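Side-chain contacts in mandalate racemase/muconate lactonizing enzyme (Unidentified, PDB 4E4U), which is a putative mandelate racemase/muconate lactonizing enzyme of the enolase superfamily, probably an isomerase, whose substrate is not established: residues 131-136 / 140-145; 146-151 / 188-193; 127-132 / 153-158. One frame throughout, in Å; residues are numbered along the deposited sequence. Where two conformers were deposited one is given.

Contact 1 of 3, residues 131-136 / 140-145; sequences LYPKNA and YDYDDP
The carbonyl oxygen of Pro133 is met by two neighbouring groups of the loop segment that runs back past it. The backbone N of Asp141 donates to Pro133 O at 2.8 Å, nearly straight at hydrogen (164°), while Tyr140 CA brings its hydrogen toward the same Pro133 O at 3.2 Å. The Tyr140 ring adds its in-plane edge to this oxygen. The backbones of Lys134 and Tyr140 make one isolated beta bridge, and side-chain contacts supply much of the remaining interface. The phenol of Tyr132 points its edge at the face of Tyr140, with ring centroids 5.5 Å apart and planes at 58°, and Tyr132 CD1 stands over the middle of that face. The extended chain of Lys134 passes slantwise across Tyr140, with Lys134 CE 3.6 Å from Tyr140 CE1. Further along, the hydroxyl end of Tyr142 reaches Tyr132 CD1 at 3.5 Å, and Leu131 O lies at the Tyr142 ring edge, in its plane. Asp141 has CG anti to its own N (chi1 -175°), an arrangement in which OD1 turns forward to accept Asp143 N at 2.8 Å and, from above the carboxylate plane, Asp144 N. This Asx turn leads to Asp144, which N-caps helix 145-158; the loop is thus the connection from strand 125-130 to that helix in the first beta-alpha unit of an enolase-type barrel.

Contact 2 of 3, residues 146-151 / 188-193; sequences DLAAEC and ELFCRR
Helices 146-151 and 188-193 run in broadly the same direction, their axes passing at 8.8 Å with a signed crossing angle of -33°. They belong to helices 145-158 and 181-198, successive outer helices of the alpha/beta barrel, which share a direction because each follows a parallel strand. Two consecutive alanines face the partner helix, and their small side chains suit the close approach. The methyl of Ala148 rests against the Phe190 ring, with Ala148 CB 3.6 Å from Phe190 CE2; the approach is oblique to the ring, which also touches Pro145 at the start of the first helix and Phe165 of the inner strand 162-165. Above this buried layer a salt bridge spans the more exposed side. In the conformer described here, one of two deposited for Arg193, NH1 donates to Asp146 OD1 at 2.7 Å. The carboxylate and guanidinium planes are almost parallel, 3° apart, yet stepped: the hydrogen arrives on the syn side of OD1 but out of both planes, and a bent bond results. Arg193 gets there by folding its chain at chi2 (-69°), which brings CD within 3.5 Å of Asp146 OD1 and carries the guanidinium over Leu189, whose CD1 covers part of one face toward its margin. Since Asp146 lies in the first turn of its helix, its carboxylate is probably stabilised by the helix dipole as well. Where the backbones come nearest, the methyl of Ala149 presses on the main chain itself, Ala149 CB lying 3.4 Å from Arg193 O.

Contact 3 of 3, residues 127-132 / 153-158; sequences SYTYLY and AENVKL
Thr129 meets Asn155 with its methyl group, CG2 lying 3.8 Å from Asn155 OD1, and the two side chains cross at about a right angle. Its chi1 of -176° turns OG1 away from the backbone N and leaves CG2 between that N and the carbonyl carbon, facing the amide. OG1 donates to Tyr130 O at 2.9 Å, in the carbonyl plane and on a lone pair, and it also receives a hydrogen from the backbone N of Met337. Tyr130 takes part through its carbonyl oxygen. A water donates to Tyr130 O at 2.9 Å and accepts from the amide of Asn155, ND2, at 3.0 Å, so the backbone at Tyr130 and the helix are joined through one solvent molecule rather than by a direct bond. Leu131 follows, and its branch CD2 packs against Asn155 ND2 at 3.5 Å; Leu131 also reaches Cys151 and Ala152 on the same helix. The backbone N of Tyr132 donates to that same water at 3.0 Å, so the water holds three protein groups together; Thr129 OG1 lies at the edge of the Tyr132 ring, in its plane. The Asn155 amide is flanked by the methyls of Thr129 and Leu131, while its ND2 bonds the water and its OD1 a dithiol ligand, probably from the crystallisation liquor and linked covalently to Cys151. The contact joins the first two elements of a beta-alpha-beta crossover, strand 125-130, helix 145-158 and strand 162-165, as is characteristic of an alpha/beta barrel.

From the N terminus, the chain first enters contact 3 on strand 125-130 and then, at the shared residues Leu131 and Tyr132, contact 1. Contact 1 closes a short loop before helix 145-158 begins, so it lies within the longer span that contact 3 closes when that helix returns beside its strand. Contact 2 opens on the same helix before contact 3 has closed and ends only on helix 181-198, so the two cross; contacts 1 and 2 follow in series. Contacts 1 and 2 also touch: Phe190 packs on the backbone of 140-145 and Leu131 CD1 on Ala148 O, while Cys151 SG packs against Tyr132 N. Together they join strand, loop and two outer helices of the barrel.

Contact 1 of 3, residues 131-136 / 140-145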
loop_
_atom_site.group_PDB
_atom_site.type_symbol
_atom_site.label_atom_id
_atom_site.label_comp_id
_atom_site.label_asym_id
_atom_site.label_seq_id
_atom_site.Cartn_x
_atom_site.Cartn_y
_atom_site.Cartn_z
ATOM N N LEU A 131 18.852 -36.881 -0.763
ATOM C CA LEU A 131 18.900 -38.284 -0.395
ATOM C C LEU A 131 18.803 -39.131 -1.661
ATOM O O LEU A 131 17.925 -38.907 -2.508
ATOM C CB LEU A 131 17.752 -38.618 0.557
ATOM C CG LEU A 131 17.746 -37.821 1.863
ATOM C CD1 LEU A 131 16.530 -38.175 2.721
ATOM C CD2 LEU A 131 19.038 -38.056 2.634
ATOM N N TYR A 132 19.706 -40.099 -1.794
ATOM C CA TYR A 132 19.686 -41.023 -2.930
ATOM C C TYR A 132 19.527 -42.468 -2.462
ATOM O O TYR A 132 20.446 -43.283 -2.611
ATOM C CB TYR A 132 20.966 -40.881 -3.759
ATOM C CG TYR A 132 21.089 -39.556 -4.480
ATOM C CD1 TYR A 132 20.514 -39.364 -5.729
ATOM C CD2 TYR A 132 21.787 -38.497 -3.912
ATOM C CE1 TYR A 132 20.629 -38.150 -6.388
ATOM C CE2 TYR A 132 21.909 -37.289 -4.558
ATOM C CZ TYR A 132 21.330 -37.113 -5.796
ATOM O OH TYR A 132 21.462 -35.896 -6.430
ATOM N N PRO A 133 18.350 -42.803 -1.908
ATOM C CA PRO A 133 18.143 -44.142 -1.353
ATOM C C PRO A 133 17.969 -45.160 -2.470
ATOM O O PRO A 133 17.362 -44.840 -3.489
ATOM C CB PRO A 133 16.824 -43.994 -0.566
ATOM C CG PRO A 133 16.467 -42.519 -0.613
ATOM C CD PRO A 133 17.123 -41.992 -1.832
ATOM N N LYS A 134 18.500 -46.363 -2.288
ATOM C CA LYS A 134 18.328 -47.413 -3.285
ATOM C C LYS A 134 17.405 -48.511 -2.780
ATOM O O LYS A 134 17.478 -48.906 -1.612
ATOM C CB LYS A 134 19.677 -48.018 -3.686
ATOM C CG LYS A 134 20.551 -47.106 -4.533
ATOM C CD LYS A 134 21.786 -47.850 -5.034
ATOM C CE LYS A 134 22.720 -46.916 -5.801
ATOM N NZ LYS A 134 23.946 -47.615 -6.287
ATOM N N ASN A 135 16.542 -49.009 -3.662
ATOM C CA ASN A 135 15.738 -50.185 -3.338
ATOM C C ASN A 135 16.554 -51.475 -3.483
ATOM O O ASN A 135 17.749 -51.429 -3.786
ATOM C CB ASN A 135 14.436 -50.221 -4.158
ATOM C CG ASN A 135 14.671 -50.368 -5.661
ATOM O OD1 ASN A 135 15.729 -50.825 -6.109
ATOM N ND2 ASN A 135 13.665 -49.993 -6.448
ATOM N N ALA A 136 15.917 -52.620 -3.273
ATOM C CA ALA A 136 16.625 -53.894 -3.305
ATOM C C ALA A 136 17.225 -54.215 -4.674
ATOM O O ALA A 136 18.198 -54.965 -4.761
ATOM C CB ALA A 136 15.717 -55.020 -2.845
ATOM N N TYR A 140 17.357 -46.084 -7.598
ATOM C CA TYR A 140 17.013 -45.020 -6.663
ATOM C C TYR A 140 15.505 -45.033 -6.425
ATOM O O TYR A 140 14.719 -45.136 -7.370
ATOM C CB TYR A 140 17.496 -43.655 -7.171
ATOM C CG TYR A 140 19.005 -43.509 -7.150
ATOM C CD1 TYR A 140 19.739 -43.862 -6.024
ATOM C CD2 TYR A 140 19.697 -43.035 -8.259
ATOM C CE1 TYR A 140 21.112 -43.744 -5.999
ATOM C CE2 TYR A 140 21.075 -42.909 -8.243
ATOM C CZ TYR A 140 21.775 -43.267 -7.110
ATOM O OH TYR A 140 23.148 -43.150 -7.081
ATOM N N ASP A 141 15.113 -44.963 -5.155
ATOM C CA ASP A 141 13.710 -45.063 -4.754
ATOM C C ASP A 141 13.347 -43.816 -3.964
ATOM O O ASP A 141 13.856 -43.605 -2.860
ATOM C CB ASP A 141 13.481 -46.320 -3.897
ATOM C CG ASP A 141 12.005 -46.551 -3.543
ATOM O OD1 ASP A 141 11.267 -45.579 -3.282
ATOM O OD2 ASP A 141 11.583 -47.722 -3.512
ATOM N N TYR A 142 12.454 -43.011 -4.526
ATOM C CA TYR A 142 12.049 -41.745 -3.918
ATOM C C TYR A 142 10.653 -41.826 -3.306
ATOM O O TYR A 142 10.058 -40.810 -2.953
ATOM C CB TYR A 142 12.125 -40.622 -4.958
ATOM C CG TYR A 142 13.510 -40.481 -5.546
ATOM C CD1 TYR A 142 14.559 -39.991 -4.778
ATOM C CD2 TYR A 142 13.777 -40.858 -6.856
ATOM C CE1 TYR A 142 15.833 -39.869 -5.299
ATOM C CE2 TYR A 142 15.049 -40.739 -7.388
ATOM C CZ TYR A 142 16.073 -40.244 -6.606
ATOM O OH TYR A 142 17.343 -40.120 -7.125
ATOM N N ASP A 143 10.144 -43.043 -3.160
ATOM C CA ASP A 143 8.776 -43.256 -2.701
ATOM C C ASP A 143 8.701 -43.782 -1.264
ATOM O O ASP A 143 7.699 -43.583 -0.572
ATOM C CB ASP A 143 8.065 -44.211 -3.665
ATOM C CG ASP A 143 6.713 -44.661 -3.156
ATOM O OD1 ASP A 143 5.767 -43.845 -3.166
ATOM O OD2 ASP A 143 6.594 -45.841 -2.758
ATOM N N ASP A 144 9.770 -44.434 -0.819
ATOM C CA ASP A 144 9.785 -45.119 0.470
ATOM C C ASP A 144 10.363 -44.222 1.563
ATOM O O ASP A 144 11.552 -43.914 1.546
ATOM C CB ASP A 144 10.625 -46.393 0.338
ATOM C CG ASP A 144 10.506 -47.318 1.539
ATOM O OD1 ASP A 144 10.370 -46.831 2.678
ATOM O OD2 ASP A 144 10.568 -48.547 1.336
ATOM N N PRO A 145 9.529 -43.814 2.535
ATOM C CA PRO A 145 10.008 -42.897 3.579
ATOM C C PRO A 145 11.031 -43.528 4.517
ATOM O O PRO A 145 11.873 -42.821 5.061
ATOM C CB PRO A 145 8.735 -42.551 4.357
ATOM C CG PRO A 145 7.812 -43.684 4.107
ATOM C CD PRO A 145 8.102 -44.142 2.703
#

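Contact 2 of 3, residues 146-151 / 188-193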
loop_
_atom_site.group_PDB
_atom_site.type_symbol
_atom_site.label_atom_id
_atom_site.label_comp_id
_atom_site.label_asym_id
_atom_site.label_seq_id
_atom_site.Cartn_x
_atom_site.Cartn_y
_atom_site.Cartn_z
ATOM N N ASP A 146 10.953 -44.840 4.712
ATOM C CA ASP A 146 11.893 -45.517 5.596
ATOM C C ASP A 146 13.276 -45.657 4.955
ATOM O O ASP A 146 14.294 -45.518 5.634
ATOM C CB ASP A 146 11.328 -46.866 6.037
ATOM C CG ASP A 146 10.090 -46.712 6.904
ATOM O OD1 ASP A 146 10.116 -45.879 7.835
ATOM O OD2 ASP A 146 9.089 -47.414 6.647
ATOM N N LEU A 147 13.317 -45.914 3.647
ATOM C CA LEU A 147 14.584 -45.913 2.919
ATOM C C LEU A 147 15.205 -44.521 2.950
ATOM O O LEU A 147 16.418 -44.381 3.102
ATOM C CB LEU A 147 14.397 -46.350 1.466
ATOM C CG LEU A 147 14.270 -47.837 1.160
ATOM C CD1 LEU A 147 14.100 -48.020 -0.333
ATOM C CD2 LEU A 147 15.494 -48.597 1.661
ATOM N N ALA A 148 14.371 -43.494 2.788
ATOM C CA ALA A 148 14.844 -42.116 2.873
ATOM C C ALA A 148 15.441 -41.850 4.256
ATOM O O ALA A 148 16.523 -41.269 4.374
ATOM C CB ALA A 148 13.713 -41.140 2.576
ATOM N N ALA A 149 14.737 -42.280 5.300
ATOM C CA ALA A 149 15.194 -42.062 6.667
ATOM C C ALA A 149 16.534 -42.753 6.919
ATOM O O ALA A 149 17.435 -42.171 7.532
ATOM C CB ALA A 149 14.145 -42.537 7.662
ATOM N N GLU A 150 16.660 -43.994 6.452
ATOM C CA GLU A 150 17.898 -44.753 6.602
ATOM C C GLU A 150 19.045 -44.033 5.901
ATOM O O GLU A 150 20.148 -43.920 6.441
ATOM C CB GLU A 150 17.723 -46.157 6.023
ATOM C CG GLU A 150 18.994 -46.991 5.983
ATOM C CD GLU A 150 18.774 -48.363 5.378
ATOM O OE1 GLU A 150 18.283 -48.444 4.231
ATOM O OE2 GLU A 150 19.097 -49.361 6.053
ATOM N N CYS A 151 18.771 -43.540 4.700
ATOM C CA CYS A 151 19.762 -42.802 3.933
ATOM C C CYS A 151 20.162 -41.512 4.654
ATOM O O CYS A 151 21.339 -41.157 4.706
ATOM C CB CYS A 151 19.202 -42.500 2.542
ATOM S SG CYS A 151 20.287 -41.549 1.468
ATOM N N GLU A 188 4.182 -35.434 4.700
ATOM C CA GLU A 188 4.264 -35.347 6.148
ATOM C C GLU A 188 5.010 -36.555 6.719
ATOM O O GLU A 188 5.843 -36.412 7.622
ATOM C CB GLU A 188 2.851 -35.277 6.727
ATOM C CG GLU A 188 2.723 -34.388 7.926
ATOM C CD GLU A 188 1.315 -34.349 8.479
ATOM O OE1 GLU A 188 0.331 -34.283 7.694
ATOM O OE2 GLU A 188 1.200 -34.372 9.715
ATOM N N LEU A 189 4.707 -37.744 6.197
ATOM C CA LEU A 189 5.330 -38.980 6.672
ATOM C C LEU A 189 6.833 -39.015 6.399
ATOM O O LEU A 189 7.606 -39.478 7.240
ATOM C CB LEU A 189 4.649 -40.202 6.055
ATOM C CG LEU A 189 5.149 -41.546 6.580
ATOM C CD1 LEU A 189 4.957 -41.639 8.089
ATOM C CD2 LEU A 189 4.438 -42.689 5.882
ATOM N N PHE A 190 7.253 -38.532 5.231
ATOM C CA PHE A 190 8.682 -38.424 4.943
ATOM C C PHE A 190 9.365 -37.537 5.976
ATOM O O PHE A 190 10.416 -37.895 6.516
ATOM C CB PHE A 190 8.924 -37.863 3.543
ATOM C CG PHE A 190 9.153 -38.912 2.495
ATOM C CD1 PHE A 190 8.098 -39.692 2.027
ATOM C CD2 PHE A 190 10.416 -39.105 1.958
ATOM C CE1 PHE A 190 8.305 -40.653 1.044
ATOM C CE2 PHE A 190 10.634 -40.068 0.984
ATOM C CZ PHE A 190 9.578 -40.845 0.526
ATOM N N CYS A 191 8.771 -36.383 6.263
ATOM C CA CYS A 191 9.365 -35.491 7.251
ATOM C C CYS A 191 9.425 -36.149 8.623
ATOM O O CYS A 191 10.429 -36.042 9.326
ATOM C CB CYS A 191 8.622 -34.154 7.319
ATOM S SG CYS A 191 8.895 -33.128 5.873
ATOM N N ARG A 192 8.357 -36.849 8.995
ATOM C CA ARG A 192 8.308 -37.504 10.292
ATOM C C ARG A 192 9.412 -38.549 10.420
ATOM O O ARG A 192 10.143 -38.575 11.417
ATOM C CB ARG A 192 6.947 -38.165 10.499
ATOM C CG ARG A 192 6.798 -38.807 11.860
ATOM C CD ARG A 192 5.429 -39.451 12.022
ATOM N NE ARG A 192 5.291 -40.100 13.321
ATOM C CZ ARG A 192 4.690 -39.544 14.369
ATOM N NH1 ARG A 192 4.163 -38.330 14.268
ATOM N NH2 ARG A 192 4.609 -40.202 15.518
ATOM N N ARG A 193 9.532 -39.403 9.408
ATOM C CA ARG A 193 10.510 -40.488 9.449
ATOM C C ARG A 193 11.947 -39.984 9.364
ATOM O O ARG A 193 12.820 -40.484 10.070
ATOM C CB ARG A 193 10.231 -41.508 8.343
ATOM C CG ARG A 193 8.900 -42.236 8.491
ATOM C CD ARG A 193 8.887 -43.178 9.688
ATOM N NE ARG A 193 7.538 -43.671 9.960
ATOM C CZ ARG A 193 6.910 -44.597 9.237
ATOM N NH1 ARG A 193 7.499 -45.145 8.179
ATOM N NH2 ARG A 193 5.683 -44.976 9.569
#

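Contact 3 of 3, residues 127-132 / 153-158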
loop_
_atom_site.group_PDB
_atom_site.type_symbol
_atom_site.label_atom_id
_atom_site.label_comp_id
_atom_site.label_asym_id
_atom_site.label_seq_id
_atom_site.Cartn_x
_atom_site.Cartn_y
_atom_site.Cartn_z
ATOM N N SER A 127 27.510 -27.875 3.741
ATOM C CA SER A 127 26.897 -28.441 2.548
ATOM C C SER A 127 25.723 -29.357 2.872
ATOM O O SER A 127 25.521 -29.750 4.021
ATOM C CB SER A 127 27.932 -29.187 1.709
ATOM O OG SER A 127 28.280 -30.409 2.320
ATOM N N TYR A 128 24.940 -29.681 1.851
ATOM C CA TYR A 128 23.875 -30.656 1.999
ATOM C C TYR A 128 23.832 -31.515 0.761
ATOM O O TYR A 128 24.428 -31.165 -0.259
ATOM C CB TYR A 128 22.528 -29.978 2.197
ATOM C CG TYR A 128 21.911 -29.329 0.977
ATOM C CD1 TYR A 128 21.081 -30.052 0.123
ATOM C CD2 TYR A 128 22.083 -27.976 0.726
ATOM C CE1 TYR A 128 20.458 -29.443 -0.969
ATOM C CE2 TYR A 128 21.474 -27.362 -0.364
ATOM C CZ TYR A 128 20.660 -28.095 -1.207
ATOM O OH TYR A 128 20.040 -27.494 -2.281
ATOM N N THR A 129 23.119 -32.631 0.840
ATOM C CA THR A 129 22.848 -33.414 -0.354
ATOM C C THR A 129 21.394 -33.866 -0.398
ATOM O O THR A 129 20.738 -34.000 0.640
ATOM C CB THR A 129 23.786 -34.643 -0.465
ATOM O OG1 THR A 129 23.534 -35.332 -1.699
ATOM C CG2 THR A 129 23.583 -35.597 0.711
ATOM N N TYR A 130 20.884 -34.072 -1.609
ATOM C CA TYR A 130 19.676 -34.860 -1.789
ATOM C C TYR A 130 19.919 -36.256 -1.242
ATOM O O TYR A 130 21.047 -36.767 -1.270
ATOM C CB TYR A 130 19.345 -35.000 -3.274
ATOM C CG TYR A 130 18.208 -34.144 -3.776
ATOM C CD1 TYR A 130 16.918 -34.301 -3.289
ATOM C CD2 TYR A 130 18.425 -33.191 -4.758
ATOM C CE1 TYR A 130 15.876 -33.525 -3.758
ATOM C CE2 TYR A 130 17.391 -32.410 -5.237
ATOM C CZ TYR A 130 16.116 -32.579 -4.730
ATOM O OH TYR A 130 15.086 -31.799 -5.202
ATOM N N LEU A 131 18.852 -36.881 -0.763
ATOM C CA LEU A 131 18.900 -38.284 -0.395
ATOM C C LEU A 131 18.803 -39.131 -1.661
ATOM O O LEU A 131 17.925 -38.907 -2.508
ATOM C CB LEU A 131 17.752 -38.618 0.557
ATOM C CG LEU A 131 17.746 -37.821 1.863
ATOM C CD1 LEU A 131 16.530 -38.175 2.721
ATOM C CD2 LEU A 131 19.038 -38.056 2.634
ATOM N N TYR A 132 19.706 -40.099 -1.794
ATOM C CA TYR A 132 19.686 -41.023 -2.930
ATOM C C TYR A 132 19.527 -42.468 -2.462
ATOM O O TYR A 132 20.446 -43.283 -2.611
ATOM C CB TYR A 132 20.966 -40.881 -3.759
ATOM C CG TYR A 132 21.089 -39.556 -4.480
ATOM C CD1 TYR A 132 20.514 -39.364 -5.729
ATOM C CD2 TYR A 132 21.787 -38.497 -3.912
ATOM C CE1 TYR A 132 20.629 -38.150 -6.388
ATOM C CE2 TYR A 132 21.909 -37.289 -4.558
ATOM C CZ TYR A 132 21.330 -37.113 -5.796
ATOM O OH TYR A 132 21.462 -35.896 -6.430
ATOM N N ALA A 153 20.117 -40.978 7.861
ATOM C CA ALA A 153 20.941 -41.364 8.999
ATOM C C ALA A 153 22.381 -41.651 8.568
ATOM O O ALA A 153 23.323 -41.287 9.272
ATOM C CB ALA A 153 20.337 -42.566 9.709
ATOM N N GLU A 154 22.556 -42.298 7.419
ATOM C CA GLU A 154 23.902 -42.560 6.912
ATOM C C GLU A 154 24.613 -41.268 6.519
ATOM O O GLU A 154 25.807 -41.114 6.765
ATOM C CB GLU A 154 23.879 -43.548 5.746
ATOM C CG GLU A 154 23.463 -44.955 6.127
ATOM C CD GLU A 154 24.320 -45.538 7.235
ATOM O OE1 GLU A 154 25.556 -45.351 7.204
ATOM O OE2 GLU A 154 23.755 -46.177 8.145
ATOM N N ASN A 155 23.876 -40.330 5.932
ATOM C CA ASN A 155 24.458 -39.034 5.599
ATOM C C ASN A 155 24.903 -38.267 6.845
ATOM O O ASN A 155 25.940 -37.605 6.834
ATOM C CB ASN A 155 23.504 -38.216 4.724
ATOM C CG ASN A 155 23.605 -38.588 3.258
ATOM O OD1 ASN A 155 24.697 -38.646 2.702
ATOM N ND2 ASN A 155 22.468 -38.848 2.630
ATOM N N VAL A 156 24.127 -38.364 7.921
ATOM C CA VAL A 156 24.523 -37.758 9.189
ATOM C C VAL A 156 25.835 -38.374 9.709
ATOM O O VAL A 156 26.701 -37.656 10.215
ATOM C CB VAL A 156 23.384 -37.846 10.234
ATOM C CG1 VAL A 156 23.877 -37.507 11.641
ATOM C CG2 VAL A 156 22.234 -36.922 9.841
ATOM N N LYS A 157 26.001 -39.688 9.560
ATOM C CA LYS A 157 27.244 -40.352 9.964
ATOM C C LYS A 157 28.443 -39.832 9.166
ATOM O O LYS A 157 29.558 -39.764 9.684
ATOM C CB LYS A 157 27.128 -41.874 9.823
ATOM C CG LYS A 157 26.176 -42.511 10.823
ATOM C CD LYS A 157 26.014 -43.999 10.567
ATOM C CE LYS A 157 24.756 -44.520 11.236
ATOM N NZ LYS A 157 24.511 -45.950 10.907
ATOM N N LEU A 158 28.210 -39.459 7.909
ATOM C CA LEU A 158 29.268 -38.880 7.082
ATOM C C LEU A 158 29.622 -37.468 7.535
ATOM O O LEU A 158 30.710 -36.968 7.225
ATOM C CB LEU A 158 28.861 -38.835 5.612
ATOM C CG LEU A 158 28.574 -40.131 4.863
ATOM C CD1 LEU A 158 28.233 -39.779 3.431
ATOM C CD2 LEU A 158 29.765 -41.062 4.908
HETATM O O HOH W 1 22.191 -39.205 -0.304
#